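Local coordinates for protein glutathione S-transferase enzyme with thioredoxin-like domain (Bradyrhizobium sp., PDB 4MF7) that probably conjugates glutathione to electrophilic substrates, acting as a glutathione transferase with a thioredoxin-like domain, at residues Phe126-Ala129 with Arg133-Gln136; Arg193-Asp198 with Ile203-Thr208; Val225-Asp228 with Val233-Trp236. All coordinates share one frame; numbering follows the deposited sequence.

The three contacts follow in series along the chain. Contact 1 lies on the connection from helix 112-123, the last helix of the thioredoxin-like domain, into helix 131-138; contacts 2 and 3 belong to the C-terminal helical domain, at the start of helix 203-215 and of helix 232-241. The centres of contacts 1 and 2 are about 10 Å apart, and the two touch: Arg133 NH1 reaches Met197 O, and Ile203 N meets Phe126 O. The centres of contacts 2 and 3 are about 15 Å apart, joined by Trp236 NE1 at Asp205 OD1. Helix 203-215 thus ties the interdomain connection to helix 232-241; contacts 1 and 3, about 25 Å apart between centres, do not touch.

Contact 1. Residues Phe126-Ala129 with Arg133-Gln136; sequences FLPA and RRWQ
Arg134 reaches back from its helix over Pro128. With chi1 at -67° its chain leaves beside the backbone N, and Arg134 CG passes 3.0 Å from Pro128 O while lying 4.1 Å from Pro128 CD. Arg134 CD comes next, alongside two carbonyl oxygens, Pro128 O at 3.3 Å and Ala129 O at 3.7 Å. A bend at chi3 (85°) then folds the guanidinium back, and Arg134 NH1 donates to Pro128 O at 2.6 Å; the bond is bent (138° at the hydrogen), the oxygen lying out of the guanidinium plane. Leu127 CD1 covers one face of the group, near its rim, 3.7 Å from Arg134 NH2, which also has a long, weak ion pair with Glu121. These residues form the turn that carries the chain from helix 112-123 of the thioredoxin-like domain into helix 131-138, the first of the all-helical domain. An alanine in place of Arg134 is likely to leave Pro128 O without this donor and Leu127 CD1 without the flat surface it lies on. Arg133 folds under the proline, its NH2 3.4 Å from Pro128 CB, while its NH1 forms a salt bridge with Asp200 and a hydrogen bond with Met197 O.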
ATOM      1  N   PHE A 126      -7.802 -16.150  -4.193  1.00 27.35           N
ATOM      2  CA  PHE A 126      -8.241 -14.729  -4.258  1.00 26.49           C
ATOM      3  C   PHE A 126      -7.261 -13.830  -5.024  1.00 34.53           C
ATOM      4  O   PHE A 126      -7.215 -12.616  -4.806  1.00 27.53           O
ATOM      5  CB  PHE A 126      -8.589 -14.196  -2.859  1.00 31.14           C
ATOM      6  CG  PHE A 126      -9.641 -15.028  -2.179  1.00 28.94           C
ATOM      7  CD1 PHE A 126     -10.887 -15.149  -2.771  1.00 28.77           C
ATOM      8  CD2 PHE A 126      -9.376 -15.719  -1.022  1.00 35.80           C
ATOM      9  CE1 PHE A 126     -11.873 -15.937  -2.181  1.00 33.82           C
ATOM     10  CE2 PHE A 126     -10.352 -16.542  -0.435  1.00 32.52           C
ATOM     11  CZ  PHE A 126     -11.596 -16.628  -1.024  1.00 31.62           C
ATOM     12  N   LEU A 127      -6.496 -14.446  -5.931  1.00 29.86           N
ATOM     13  CA  LEU A 127      -5.766 -13.712  -6.971  1.00 27.13           C
ATOM     14  C   LEU A 127      -6.126 -14.291  -8.349  1.00 37.57           C
ATOM     15  O   LEU A 127      -6.376 -15.511  -8.459  1.00 36.71           O
ATOM     16  CB  LEU A 127      -4.274 -13.815  -6.766  1.00 32.15           C
ATOM     17  CG  LEU A 127      -3.653 -12.864  -5.756  1.00 34.03           C
ATOM     18  CD1 LEU A 127      -2.178 -13.193  -5.564  1.00 37.74           C
ATOM     19  CD2 LEU A 127      -3.824 -11.415  -6.197  1.00 35.73           C
ATOM     20  N   PRO A 128      -6.151 -13.451  -9.393  1.00 32.92           N
ATOM     21  CA  PRO A 128      -6.384 -14.008 -10.735  1.00 35.79           C
ATOM     22  C   PRO A 128      -5.267 -14.971 -11.123  1.00 41.56           C
ATOM     23  O   PRO A 128      -4.205 -14.989 -10.483  1.00 35.69           O
ATOM     24  CB  PRO A 128      -6.405 -12.765 -11.638  1.00 37.27           C
ATOM     25  CG  PRO A 128      -6.713 -11.638 -10.703  1.00 35.71           C
ATOM     26  CD  PRO A 128      -5.982 -11.991  -9.469  1.00 30.48           C
ATOM     27  N   ALA A 129      -5.520 -15.798 -12.143  1.00 41.61           N
ATOM     28  CA  ALA A 129      -4.533 -16.769 -12.589  1.00 38.96           C
ATOM     29  C   ALA A 129      -3.474 -16.063 -13.449  1.00 39.42           C
ATOM     30  O   ALA A 129      -2.284 -16.353 -13.381  1.00 45.44           O
ATOM     31  CB  ALA A 129      -5.216 -17.877 -13.391  1.00 53.22           C
ATOM     32  N   ARG A 133      -2.959  -9.603 -14.760  1.00 34.09           N
ATOM     33  CA  ARG A 133      -4.099  -9.288 -13.888  1.00 33.30           C
ATOM     34  C   ARG A 133      -3.773  -9.439 -12.394  1.00 32.81           C
ATOM     35  O   ARG A 133      -4.328  -8.701 -11.563  1.00 31.79           O
ATOM     36  CB  ARG A 133      -5.356 -10.065 -14.339  1.00 32.75           C
ATOM     37  CG  ARG A 133      -5.936  -9.451 -15.625  1.00 44.56           C
ATOM     38  CD  ARG A 133      -7.150 -10.116 -16.269  1.00 60.16           C
ATOM     39  NE  ARG A 133      -8.270 -10.270 -15.338  1.00 52.33           N
ATOM     40  CZ  ARG A 133      -8.491 -11.382 -14.658  1.00 45.13           C
ATOM     41  NH1 ARG A 133      -9.510 -11.472 -13.811  1.00 44.63           N
ATOM     42  NH2 ARG A 133      -7.673 -12.415 -14.825  1.00 50.64           N
ATOM     43  N   ARG A 134      -2.857 -10.335 -12.038  1.00 26.62           N
ATOM     44  CA  ARG A 134      -2.371 -10.380 -10.673  1.00 28.91           C
ATOM     45  C   ARG A 134      -1.723  -9.061 -10.282  1.00 36.86           C
ATOM     46  O   ARG A 134      -2.003  -8.554  -9.222  1.00 30.18           O
ATOM     47  CB  ARG A 134      -1.399 -11.520 -10.412  1.00 32.88           C
ATOM     48  CG  ARG A 134      -2.089 -12.868 -10.525  1.00 46.07           C
ATOM     49  CD  ARG A 134      -1.107 -13.998 -10.720  1.00 44.29           C
ATOM     50  NE  ARG A 134      -0.600 -14.475  -9.462  1.00 44.50           N
ATOM     51  CZ  ARG A 134      -1.149 -15.453  -8.737  1.00 50.87           C
ATOM     52  NH1 ARG A 134      -2.271 -16.075  -9.121  1.00 55.07           N
ATOM     53  NH2 ARG A 134      -0.563 -15.809  -7.613  1.00 44.92           N
ATOM     54  N   TRP A 135      -0.861  -8.510 -11.135  1.00 32.48           N
ATOM     55  CA  TRP A 135      -0.240  -7.219 -10.813  1.00 27.74           C
ATOM     56  C   TRP A 135      -1.290  -6.136 -10.700  1.00 24.82           C
ATOM     57  O   TRP A 135      -1.237  -5.311  -9.768  1.00 28.46           O
ATOM     58  CB  TRP A 135       0.848  -6.836 -11.848  1.00 28.52           C
ATOM     59  CG  TRP A 135       1.987  -7.739 -11.773  1.00 27.83           C
ATOM     60  CD1 TRP A 135       2.413  -8.622 -12.740  1.00 34.37           C
ATOM     61  CD2 TRP A 135       2.866  -7.898 -10.677  1.00 25.49           C
ATOM     62  NE1 TRP A 135       3.496  -9.318 -12.293  1.00 32.04           N
ATOM     63  CE2 TRP A 135       3.807  -8.892 -11.030  1.00 30.16           C
ATOM     64  CE3 TRP A 135       2.980  -7.273  -9.437  1.00 30.39           C
ATOM     65  CZ2 TRP A 135       4.811  -9.272 -10.182  1.00 33.01           C
ATOM     66  CZ3 TRP A 135       3.934  -7.652  -8.607  1.00 29.57           C
ATOM     67  CH2 TRP A 135       4.863  -8.642  -8.965  1.00 38.39           C
ATOM     68  N   GLN A 136      -2.265  -6.129 -11.601  1.00 26.28           N
ATOM     69  CA  GLN A 136      -3.298  -5.120 -11.569  1.00 29.73           C
ATOM     70  C   GLN A 136      -4.119  -5.204 -10.297  1.00 34.63           C
ATOM     71  O   GLN A 136      -4.527  -4.178  -9.773  1.00 27.92           O
ATOM     72  CB  GLN A 136      -4.215  -5.217 -12.783  1.00 31.01           C
ATOM     73  CG  GLN A 136      -3.579  -4.679 -14.051  1.00 40.44           C
ATOM     74  CD  GLN A 136      -4.539  -4.739 -15.218  1.00 46.14           C
ATOM     75  OE1 GLN A 136      -5.159  -5.774 -15.464  1.00 43.97           O
ATOM     76  NE2 GLN A 136      -4.663  -3.636 -15.947  1.00 88.54           N
TER

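Contact 2. Residues Arg193-Asp198 with Ile203-Thr208; sequences RQWIMD and IADIAT
Asp205 turns its carboxylate out of the first turn of helix 203-215 toward Trp195 and Ile196, where the chain is about to turn a corner. Through its syn lone pair OD1 accepts the backbone N-H of Ile196 in a nearly straight bond (Ile196 N to Asp205 OD1 3.0 Å, 173° at the hydrogen). Trp195 stands nearly perpendicular to Asp205, ring and carboxylate planes 66° apart; Asp205 OD1 meets the indole at its edge, 3.7 Å from Trp195 CE3, and OD2 rests against Trp195 CB. Ile196 runs alongside Asp205 with the opposite heading, its CG1 beside Asp205 OD1. The CG2 branch of Ile196 packs on Ala204 CB at 3.9 Å, while Ile196 CD1 meets the Thr208 hydroxyl tip to tip, 3.4 Å from OG1. With chi1 at 56°, Thr208 OG1 sits between its own backbone N and carbonyl carbon, and from there it donates to Ala204 O one turn back (2.9 Å). The run Thr202-Ile203-Ala204-Asp205 is consistent with the S/T-x-x-D N-capping box known at this helix in glutathione transferases: Asp205 OD2 binds Thr202 N, while Thr202 OG1 takes Ala204 N. Tyr201 packs on Ile206 as a hydrophobic staple would. A water bridges Asp205 OD2 (2.6 Å) to Met197 N (2.8 Å), and Trp236 NE1 of helix 232-241 donates to OD1. Each buried carboxylate oxygen is therefore gripped by two hydrogen bonds, which holds the carboxylate against rotation and probably stabilises its ionised form away from bulk solvent.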
ATOM      1  N   ARG A 193     -18.416  -5.039 -14.991  1.00 36.96           N
ATOM      2  CA  ARG A 193     -17.636  -6.044 -14.275  1.00 35.41           C
ATOM      3  C   ARG A 193     -18.402  -6.535 -13.066  1.00 35.58           C
ATOM      4  O   ARG A 193     -18.997  -5.736 -12.345  1.00 34.14           O
ATOM      5  CB  ARG A 193     -16.281  -5.483 -13.806  1.00 34.06           C
ATOM      6  CG  ARG A 193     -15.330  -5.136 -14.936  1.00 40.26           C
ATOM      7  CD  ARG A 193     -13.945  -4.805 -14.417  1.00 35.10           C
ATOM      8  NE  ARG A 193     -12.975  -4.667 -15.508  1.00 39.25           N
ATOM      9  CZ  ARG A 193     -12.735  -3.555 -16.187  1.00 41.60           C
ATOM     10  NH1 ARG A 193     -13.365  -2.428 -15.907  1.00 35.88           N
ATOM     11  NH2 ARG A 193     -11.838  -3.572 -17.170  1.00 41.82           N
ATOM     12  N   GLN A 194     -18.351  -7.841 -12.825  1.00 31.43           N
ATOM     13  CA  GLN A 194     -18.914  -8.409 -11.615  1.00 33.21           C
ATOM     14  C   GLN A 194     -18.096  -7.973 -10.379  1.00 32.84           C
ATOM     15  O   GLN A 194     -18.652  -7.487  -9.393  1.00 33.06           O
ATOM     16  CB  GLN A 194     -18.926  -9.930 -11.694  1.00 36.99           C
ATOM     17  CG  GLN A 194     -19.523 -10.625 -10.482  1.00 38.38           C
ATOM     18  CD  GLN A 194     -19.635 -12.136 -10.681  1.00 53.23           C
ATOM     19  OE1 GLN A 194     -19.009 -12.706 -11.571  1.00 48.20           O
ATOM     20  NE2 GLN A 194     -20.425 -12.782  -9.846  1.00 49.16           N
ATOM     21  N   TRP A 195     -16.789  -8.173 -10.461  1.00 31.15           N
ATOM     22  CA  TRP A 195     -15.839  -7.785  -9.386  1.00 26.46           C
ATOM     23  C   TRP A 195     -14.821  -6.779  -9.964  1.00 28.25           C
ATOM     24  O   TRP A 195     -14.827  -6.517 -11.154  1.00 32.63           O
ATOM     25  CB  TRP A 195     -15.150  -9.037  -8.842  1.00 31.98           C
ATOM     26  CG  TRP A 195     -16.140 -10.093  -8.285  1.00 32.49           C
ATOM     27  CD1 TRP A 195     -16.388 -11.347  -8.804  1.00 32.59           C
ATOM     28  CD2 TRP A 195     -17.000  -9.963  -7.138  1.00 30.46           C
ATOM     29  NE1 TRP A 195     -17.333 -12.000  -8.026  1.00 33.61           N
ATOM     30  CE2 TRP A 195     -17.731 -11.163  -7.016  1.00 33.14           C
ATOM     31  CE3 TRP A 195     -17.233  -8.938  -6.214  1.00 30.43           C
ATOM     32  CZ2 TRP A 195     -18.667 -11.366  -6.002  1.00 34.82           C
ATOM     33  CZ3 TRP A 195     -18.167  -9.154  -5.201  1.00 30.90           C
ATOM     34  CH2 TRP A 195     -18.860 -10.361  -5.106  1.00 30.33           C
ATOM     35  N   ILE A 196     -13.948  -6.223  -9.118  1.00 25.93           N
ATOM     36  CA  ILE A 196     -12.960  -5.272  -9.584  1.00 31.69           C
ATOM     37  C   ILE A 196     -12.114  -5.906 -10.708  1.00 29.45           C
ATOM     38  O   ILE A 196     -11.779  -5.229 -11.667  1.00 31.01           O
ATOM     39  CB  ILE A 196     -12.099  -4.753  -8.409  1.00 26.87           C
ATOM     40  CG1 ILE A 196     -12.954  -3.788  -7.567  1.00 24.66           C
ATOM     41  CG2 ILE A 196     -10.814  -4.098  -8.893  1.00 30.56           C
ATOM     42  CD1 ILE A 196     -12.381  -3.508  -6.205  1.00 25.85           C
ATOM     43  N   MET A 197     -11.814  -7.199 -10.570  1.00 27.70           N
ATOM     44  CA  MET A 197     -11.054  -7.954 -11.572  1.00 34.02           C
ATOM     45  C   MET A 197     -11.982  -8.892 -12.371  1.00 30.65           C
ATOM     46  O   MET A 197     -11.700 -10.083 -12.563  1.00 34.17           O
ATOM     47  CB  MET A 197      -9.922  -8.722 -10.930  1.00 28.27           C
ATOM     48  CG  MET A 197      -8.986  -7.879 -10.085  1.00 31.17           C
ATOM     49  SD  MET A 197      -8.287  -6.443 -10.941  1.00 32.96           S
ATOM     50  CE  MET A 197      -7.300  -7.235 -12.239  1.00 29.66           C
ATOM     51  N   ASP A 198     -13.085  -8.326 -12.822  1.00 32.24           N
ATOM     52  CA  ASP A 198     -14.025  -8.999 -13.739  1.00 33.06           C
ATOM     53  C   ASP A 198     -14.672 -10.182 -13.074  1.00 35.16           C
ATOM     54  O   ASP A 198     -15.344 -10.016 -12.048  1.00 34.34           O
ATOM     55  CB  ASP A 198     -13.318  -9.358 -15.054  1.00 40.62           C
ATOM     56  CG  ASP A 198     -12.993  -8.138 -15.859  1.00 48.02           C
ATOM     57  OD1 ASP A 198     -13.868  -7.651 -16.608  1.00 54.65           O
ATOM     58  OD2 ASP A 198     -11.863  -7.656 -15.723  1.00 44.47           O
ATOM     59  N   ILE A 203      -8.592 -10.352  -3.618  1.00 27.15           N
ATOM     60  CA  ILE A 203      -8.165  -9.447  -2.560  1.00 26.87           C
ATOM     61  C   ILE A 203      -8.481  -7.960  -2.840  1.00 21.74           C
ATOM     62  O   ILE A 203      -8.591  -7.167  -1.891  1.00 26.31           O
ATOM     63  CB  ILE A 203      -6.695  -9.657  -2.121  1.00 26.23           C
ATOM     64  CG1 ILE A 203      -5.673  -9.414  -3.264  1.00 24.71           C
ATOM     65  CG2 ILE A 203      -6.504 -10.981  -1.463  1.00 30.83           C
ATOM     66  CD1 ILE A 203      -4.229  -9.517  -2.802  1.00 28.14           C
ATOM     67  N   ALA A 204      -8.654  -7.572  -4.109  1.00 24.33           N
ATOM     68  CA  ALA A 204      -9.110  -6.198  -4.443  1.00 24.51           C
ATOM     69  C   ALA A 204     -10.497  -5.873  -3.865  1.00 26.95           C
ATOM     70  O   ALA A 204     -10.693  -4.816  -3.301  1.00 24.46           O
ATOM     71  CB  ALA A 204      -9.090  -5.942  -5.941  1.00 24.92           C
ATOM     72  N   ASP A 205     -11.461  -6.778  -4.044  1.00 25.39           N
ATOM     73  CA  ASP A 205     -12.809  -6.626  -3.460  1.00 25.60           C
ATOM     74  C   ASP A 205     -12.761  -6.711  -1.925  1.00 26.41           C
ATOM     75  O   ASP A 205     -13.384  -5.896  -1.217  1.00 27.77           O
ATOM     76  CB  ASP A 205     -13.754  -7.675  -4.031  1.00 26.75           C
ATOM     77  CG  ASP A 205     -13.684  -7.729  -5.547  1.00 24.87           C
ATOM     78  OD1 ASP A 205     -14.255  -6.824  -6.213  1.00 26.09           O
ATOM     79  OD2 ASP A 205     -13.023  -8.669  -6.023  1.00 28.06           O
ATOM     80  N   ILE A 206     -11.969  -7.661  -1.427  1.00 26.48           N
ATOM     81  CA  ILE A 206     -11.810  -7.874   0.008  1.00 29.60           C
ATOM     82  C   ILE A 206     -11.220  -6.621   0.649  1.00 28.92           C
ATOM     83  O   ILE A 206     -11.574  -6.282   1.763  1.00 27.76           O
ATOM     84  CB  ILE A 206     -10.987  -9.154   0.293  1.00 26.06           C
ATOM     85  CG1 ILE A 206     -11.751 -10.392  -0.212  1.00 26.39           C
ATOM     86  CG2 ILE A 206     -10.571  -9.291   1.752  1.00 26.42           C
ATOM     87  CD1 ILE A 206     -10.898 -11.647  -0.250  1.00 27.29           C
ATOM     88  N   ALA A 207     -10.340  -5.916  -0.069  1.00 23.18           N
ATOM     89  CA  ALA A 207      -9.723  -4.706   0.469  1.00 23.79           C
ATOM     90  C   ALA A 207     -10.671  -3.494   0.487  1.00 27.39           C
ATOM     91  O   ALA A 207     -10.454  -2.555   1.237  1.00 27.33           O
ATOM     92  CB  ALA A 207      -8.474  -4.353  -0.334  1.00 28.06           C
ATOM     93  N   THR A 208     -11.704  -3.500  -0.346  1.00 25.30           N
ATOM     94  CA  THR A 208     -12.495  -2.302  -0.572  1.00 25.77           C
ATOM     95  C   THR A 208     -13.959  -2.386  -0.087  1.00 28.45           C
ATOM     96  O   THR A 208     -14.580  -1.351   0.223  1.00 28.62           O
ATOM     97  CB  THR A 208     -12.459  -1.929  -2.063  1.00 34.53           C
ATOM     98  OG1 THR A 208     -12.908  -3.024  -2.837  1.00 35.54           O
ATOM     99  CG2 THR A 208     -11.036  -1.656  -2.483  1.00 33.28           C
TER
HETATM  100  O   HOH W   1     -11.684  -8.732  -8.200  1.00 29.17           O

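Contact 3. Residues Val225-Asp228 with Val233-Trp236; sequences VAFD and VPAW
Phe227, which faces Val233 and Pro234, opens a short 3-10 turn directly after Ala226, whose positive phi (56°) ends helix 221-224 in a Schellman motif. Its CG stands anti to the backbone N (chi1 -170°), carrying the ring out toward the first turn of helix 232-241. Pro234 lies over one face of that ring: Pro234 CG is 4.1 Å from the Phe227 ring centroid and 26° off its normal, a CH-pi contact. The same Pro234 CG is 3.8 Å from Phe227 CE2 and equally 3.8 Å from Phe227 O, so the proline ring touches both aromatic and backbone, the two side chains lying antiparallel alongside each other. This is the connection between helices 221-224 and 232-241 in the helical C-terminal domain of the glutathione transferase fold, the aromatic of the loop packing against the start of the next helix. Val233 comes in across Phe227 and brings its CG1 methyl obliquely to within 3.8 Å of Phe227 CE1. Phe227 also packs on Val212 of helix 203-215 and Val233 on Leu186 of helix 171-190, where Glu187 accepts a hydrogen bond from Val233 N.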
ATOM      1  N   VAL A 225     -23.121  11.491  -0.128  1.00 31.55           N
ATOM      2  CA  VAL A 225     -22.225  11.092  -1.199  1.00 34.26           C
ATOM      3  C   VAL A 225     -22.962  10.722  -2.486  1.00 36.05           C
ATOM      4  O   VAL A 225     -22.343  10.295  -3.451  1.00 35.63           O
ATOM      5  CB  VAL A 225     -21.270   9.951  -0.760  1.00 29.58           C
ATOM      6  CG1 VAL A 225     -20.477  10.395   0.471  1.00 35.03           C
ATOM      7  CG2 VAL A 225     -21.981   8.632  -0.526  1.00 28.37           C
ATOM      8  N   ALA A 226     -24.276  10.910  -2.487  1.00 34.82           N
ATOM      9  CA  ALA A 226     -25.129  10.582  -3.623  1.00 34.96           C
ATOM     10  C   ALA A 226     -24.972   9.129  -4.031  1.00 30.94           C
ATOM     11  O   ALA A 226     -24.953   8.813  -5.227  1.00 32.21           O
ATOM     12  CB  ALA A 226     -24.854  11.509  -4.798  1.00 38.19           C
ATOM     13  N   PHE A 227     -24.906   8.234  -3.043  1.00 29.87           N
ATOM     14  CA  PHE A 227     -24.680   6.838  -3.334  1.00 30.31           C
ATOM     15  C   PHE A 227     -25.730   6.240  -4.266  1.00 34.35           C
ATOM     16  O   PHE A 227     -25.404   5.404  -5.108  1.00 32.97           O
ATOM     17  CB  PHE A 227     -24.643   6.025  -2.042  1.00 32.49           C
ATOM     18  CG  PHE A 227     -24.170   4.603  -2.214  1.00 27.00           C
ATOM     19  CD1 PHE A 227     -22.813   4.330  -2.429  1.00 34.22           C
ATOM     20  CD2 PHE A 227     -25.045   3.533  -2.113  1.00 31.19           C
ATOM     21  CE1 PHE A 227     -22.377   3.029  -2.579  1.00 35.02           C
ATOM     22  CE2 PHE A 227     -24.595   2.210  -2.244  1.00 34.93           C
ATOM     23  CZ  PHE A 227     -23.262   1.961  -2.475  1.00 29.99           C
ATOM     24  N   ASP A 228     -26.991   6.614  -4.069  1.00 36.54           N
ATOM     25  CA  ASP A 228     -28.088   5.966  -4.799  1.00 38.42           C
ATOM     26  C   ASP A 228     -28.220   6.483  -6.228  1.00 37.23           C
ATOM     27  O   ASP A 228     -29.007   5.940  -6.986  1.00 40.47           O
ATOM     28  CB  ASP A 228     -29.396   6.048  -4.008  1.00 40.53           C
ATOM     29  CG  ASP A 228     -29.309   5.269  -2.695  1.00 57.39           C
ATOM     30  OD1 ASP A 228     -28.945   4.080  -2.746  1.00 47.83           O
ATOM     31  OD2 ASP A 228     -29.548   5.840  -1.615  1.00 59.62           O
ATOM     32  N   VAL A 233     -21.368   0.545  -8.290  1.00 30.42           N
ATOM     33  CA  VAL A 233     -20.908   0.338  -6.890  1.00 30.47           C
ATOM     34  C   VAL A 233     -21.999  -0.303  -6.005  1.00 33.83           C
ATOM     35  O   VAL A 233     -21.727  -1.304  -5.320  1.00 28.54           O
ATOM     36  CB  VAL A 233     -20.309   1.610  -6.267  1.00 31.00           C
ATOM     37  CG1 VAL A 233     -19.844   1.343  -4.851  1.00 29.70           C
ATOM     38  CG2 VAL A 233     -19.105   2.096  -7.073  1.00 31.00           C
ATOM     39  N   PRO A 234     -23.241   0.222  -6.039  1.00 29.84           N
ATOM     40  CA  PRO A 234     -24.312  -0.390  -5.220  1.00 30.02           C
ATOM     41  C   PRO A 234     -24.542  -1.872  -5.504  1.00 30.73           C
ATOM     42  O   PRO A 234     -24.697  -2.671  -4.577  1.00 36.31           O
ATOM     43  CB  PRO A 234     -25.551   0.462  -5.564  1.00 36.03           C
ATOM     44  CG  PRO A 234     -25.007   1.771  -5.957  1.00 32.22           C
ATOM     45  CD  PRO A 234     -23.670   1.502  -6.620  1.00 29.52           C
ATOM     46  N   ALA A 235     -24.524  -2.248  -6.780  1.00 32.97           N
ATOM     47  CA  ALA A 235     -24.718  -3.641  -7.170  1.00 39.10           C
ATOM     48  C   ALA A 235     -23.552  -4.534  -6.716  1.00 32.79           C
ATOM     49  O   ALA A 235     -23.750  -5.606  -6.178  1.00 34.54           O
ATOM     50  CB  ALA A 235     -24.907  -3.734  -8.673  1.00 39.78           C
ATOM     51  N   TRP A 236     -22.330  -4.062  -6.916  1.00 33.83           N
ATOM     52  CA  TRP A 236     -21.162  -4.783  -6.453  1.00 28.55           C
ATOM     53  C   TRP A 236     -21.169  -4.910  -4.907  1.00 27.66           C
ATOM     54  O   TRP A 236     -20.868  -5.973  -4.377  1.00 32.33           O
ATOM     55  CB  TRP A 236     -19.902  -4.066  -6.947  1.00 27.44           C
ATOM     56  CG  TRP A 236     -18.625  -4.396  -6.276  1.00 30.72           C
ATOM     57  CD1 TRP A 236     -17.749  -5.369  -6.600  1.00 29.48           C
ATOM     58  CD2 TRP A 236     -18.002  -3.614  -5.225  1.00 34.38           C
ATOM     59  NE1 TRP A 236     -16.618  -5.287  -5.791  1.00 31.56           N
ATOM     60  CE2 TRP A 236     -16.767  -4.221  -4.935  1.00 27.37           C
ATOM     61  CE3 TRP A 236     -18.410  -2.493  -4.479  1.00 29.48           C
ATOM     62  CZ2 TRP A 236     -15.904  -3.734  -3.936  1.00 27.23           C
ATOM     63  CZ3 TRP A 236     -17.538  -1.981  -3.495  1.00 29.39           C
ATOM     64  CH2 TRP A 236     -16.311  -2.632  -3.230  1.00 27.62           C
TER